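Local coordinates for response regulator receiver protein (Desulfuromonas acetoxidans, PDB 2ZAY), which is probably a two-component signalling protein, seen here as its receiver domain, the type of module that accepts a phosphoryl group on an aspartate, at residues D69-N72 against S73-N77. Sequence-based numbering, arbitrary orientation.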
ATOM      1  N   ASP A  69      -9.753  -5.303  -4.603  1.00 24.36           N
ATOM      2  CA  ASP A  69      -9.702  -6.737  -4.886  1.00 25.90           C
ATOM      3  C   ASP A  69      -8.505  -7.329  -4.160  1.00 23.61           C
ATOM      4  O   ASP A  69      -8.586  -8.412  -3.580  1.00 22.61           O
ATOM      5  CB  ASP A  69      -9.552  -7.002  -6.389  1.00 29.45           C
ATOM      6  CG  ASP A  69     -10.799  -6.650  -7.173  1.00 34.66           C
ATOM      7  OD1 ASP A  69     -11.907  -6.959  -6.681  1.00 35.35           O
ATOM      8  OD2 ASP A  69     -10.671  -6.080  -8.282  1.00 35.15           O
ATOM      9  N   LEU A  70      -7.389  -6.607  -4.200  1.00 23.03           N
ATOM     10  CA  LEU A  70      -6.169  -7.045  -3.530  1.00 21.89           C
ATOM     11  C   LEU A  70      -6.430  -7.098  -2.028  1.00 21.14           C
ATOM     12  O   LEU A  70      -6.067  -8.066  -1.362  1.00 20.26           O
ATOM     13  CB  LEU A  70      -5.015  -6.074  -3.817  1.00 23.01           C
ATOM     14  CG  LEU A  70      -3.680  -6.367  -3.111  1.00 24.26           C
ATOM     15  CD1 LEU A  70      -3.239  -7.783  -3.431  1.00 26.05           C
ATOM     16  CD2 LEU A  70      -2.616  -5.364  -3.558  1.00 28.07           C
ATOM     17  N   PHE A  71      -7.056  -6.048  -1.499  1.00 18.82           N
ATOM     18  CA  PHE A  71      -7.366  -6.001  -0.076  1.00 19.31           C
ATOM     19  C   PHE A  71      -8.158  -7.250   0.326  1.00 20.36           C
ATOM     20  O   PHE A  71      -7.834  -7.913   1.315  1.00 19.06           O
ATOM     21  CB  PHE A  71      -8.198  -4.762   0.241  1.00 19.14           C
ATOM     22  CG  PHE A  71      -8.494  -4.587   1.707  1.00 19.63           C
ATOM     23  CD1 PHE A  71      -7.596  -3.925   2.535  1.00 18.83           C
ATOM     24  CD2 PHE A  71      -9.668  -5.092   2.258  1.00 19.14           C
ATOM     25  CE1 PHE A  71      -7.864  -3.758   3.898  1.00 21.72           C
ATOM     26  CE2 PHE A  71      -9.949  -4.938   3.611  1.00 19.57           C
ATOM     27  CZ  PHE A  71      -9.046  -4.267   4.440  1.00 20.14           C
ATOM     28  N   ASN A  72      -9.196  -7.568  -0.444  1.00 19.51           N
ATOM     29  CA  ASN A  72     -10.025  -8.736  -0.139  1.00 21.95           C
ATOM     30  C   ASN A  72      -9.247 -10.045  -0.249  1.00 23.04           C
ATOM     31  O   ASN A  72      -9.437 -10.949   0.569  1.00 21.73           O
ATOM     32  CB  ASN A  72     -11.249  -8.801  -1.064  1.00 25.29           C
ATOM     33  CG  ASN A  72     -12.238  -7.671  -0.814  1.00 27.80           C
ATOM     34  OD1 ASN A  72     -12.374  -7.185   0.311  1.00 28.25           O
ATOM     35  ND2 ASN A  72     -12.950  -7.264  -1.861  1.00 30.09           N
ATOM     36  N   SER A  73      -8.383 -10.152  -1.254  1.00 22.54           N
ATOM     37  CA  SER A  73      -7.592 -11.371  -1.431  1.00 24.32           C
ATOM     38  C   SER A  73      -6.637 -11.586  -0.259  1.00 23.33           C
ATOM     39  O   SER A  73      -6.422 -12.713   0.181  1.00 24.34           O
ATOM     40  CB  SER A  73      -6.806 -11.307  -2.742  1.00 24.49           C
ATOM     41  OG  SER A  73      -7.693 -11.290  -3.842  1.00 28.55           O
ATOM     42  N   LEU A  74      -6.060 -10.499   0.244  1.00 22.72           N
ATOM     43  CA  LEU A  74      -5.142 -10.582   1.374  1.00 22.03           C
ATOM     44  C   LEU A  74      -5.874 -11.057   2.628  1.00 23.67           C
ATOM     45  O   LEU A  74      -5.292 -11.715   3.494  1.00 22.16           O
ATOM     46  CB  LEU A  74      -4.516  -9.208   1.629  1.00 20.99           C
ATOM     47  CG  LEU A  74      -3.569  -8.752   0.511  1.00 22.67           C
ATOM     48  CD1 LEU A  74      -3.241  -7.273   0.657  1.00 21.93           C
ATOM     49  CD2 LEU A  74      -2.296  -9.603   0.560  1.00 21.61           C
ATOM     50  N   LYS A  75      -7.156 -10.723   2.722  1.00 23.56           N
ATOM     51  CA  LYS A  75      -7.957 -11.111   3.879  1.00 27.32           C
ATOM     52  C   LYS A  75      -8.260 -12.603   3.886  1.00 28.25           C
ATOM     53  O   LYS A  75      -8.661 -13.154   4.909  1.00 31.26           O
ATOM     54  CB  LYS A  75      -9.269 -10.319   3.904  1.00 27.14           C
ATOM     55  CG  LYS A  75      -9.136  -8.896   4.416  1.00 29.09           C
ATOM     56  CD  LYS A  75      -8.892  -8.887   5.916  1.00 31.21           C
ATOM     57  CE  LYS A  75      -8.723  -7.468   6.474  1.00 33.56           C
ATOM     58  NZ  LYS A  75      -7.413  -6.844   6.117  1.00 30.37           N
ATOM     59  N   LYS A  76      -8.046 -13.262   2.755  1.00 28.93           N
ATOM     60  CA  LYS A  76      -8.329 -14.688   2.650  1.00 30.56           C
ATOM     61  C   LYS A  76      -7.218 -15.611   3.154  1.00 30.36           C
ATOM     62  O   LYS A  76      -7.436 -16.808   3.344  1.00 30.90           O
ATOM     63  CB  LYS A  76      -8.673 -15.038   1.202  1.00 32.13           C
ATOM     64  CG  LYS A  76      -9.957 -14.383   0.700  1.00 36.77           C
ATOM     65  CD  LYS A  76     -10.292 -14.825  -0.720  1.00 40.53           C
ATOM     66  CE  LYS A  76     -10.507 -16.335  -0.796  1.00 42.89           C
ATOM     67  NZ  LYS A  76     -10.794 -16.789  -2.187  1.00 44.12           N
ATOM     68  N   ASN A  77      -6.033 -15.059   3.376  1.00 27.27           N
ATOM     69  CA  ASN A  77      -4.909 -15.862   3.851  1.00 24.78           C
ATOM     70  C   ASN A  77      -4.528 -15.415   5.265  1.00 24.60           C
ATOM     71  O   ASN A  77      -4.231 -14.241   5.497  1.00 23.65           O
ATOM     72  CB  ASN A  77      -3.718 -15.685   2.904  1.00 24.46           C
ATOM     73  CG  ASN A  77      -2.621 -16.693   3.152  1.00 23.68           C
ATOM     74  OD1 ASN A  77      -2.156 -16.863   4.281  1.00 22.37           O
ATOM     75  ND2 ASN A  77      -2.190 -17.365   2.091  1.00 23.67           N
TER
HETATM   76  O   HOH W   1      -6.366  -7.050   3.726  1.00 34.68           O
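The ring of F71 meets the end of the K75 side chain, one helical turn on. K75 NZ comes to 3.5 Å from F71 CZ, and its approach to the ring is oblique. A water sits over the centre of one ring face, 3.5 Å above the plane. It accepts from K75 NZ and donates to F71 O, bridging side chain and backbone. At the ring edge, in plane, lies N72 OD1. With CG anti to the backbone N (chi1 -176°), the F71 ring stands out from the helix, within reach of K75. The K75 chain bends at chi2 and chi4, folding the ammonium back to ring and water. K75 NZ also bonds to A81 O. With an alanine in place of F71, a gap would probably open beside K75 CE and NZ, and the contacts with M103 and F105 would be lost.

L70 and L74 pack about a quarter turn round the helix from F71, L70 CG 3.9 Å from L74 CD1.

S73 grips D69 O twice, through N at 2.9 Å and through OG at 3.0 Å from above the carbonyl plane. The two donors come from opposite faces of that plane. L74 N to L70 O, at 2.9 Å, continues the helical pattern. Further along, K75 N bonds to F71 O at 3.2 Å and weakly to N72 O.

Residues 69-77 cover the C-terminal part of helix 67-75, the crossover between parallel strands 55-59 and 85-89 of the CheY-like fold, and the start of the following loop. L70 and L74 face the sheet at T58 and I56, and helix 41-51 at V45 and A48. F71 lies toward helix 94-103, touching M103, and its ring meets that of F105 beyond.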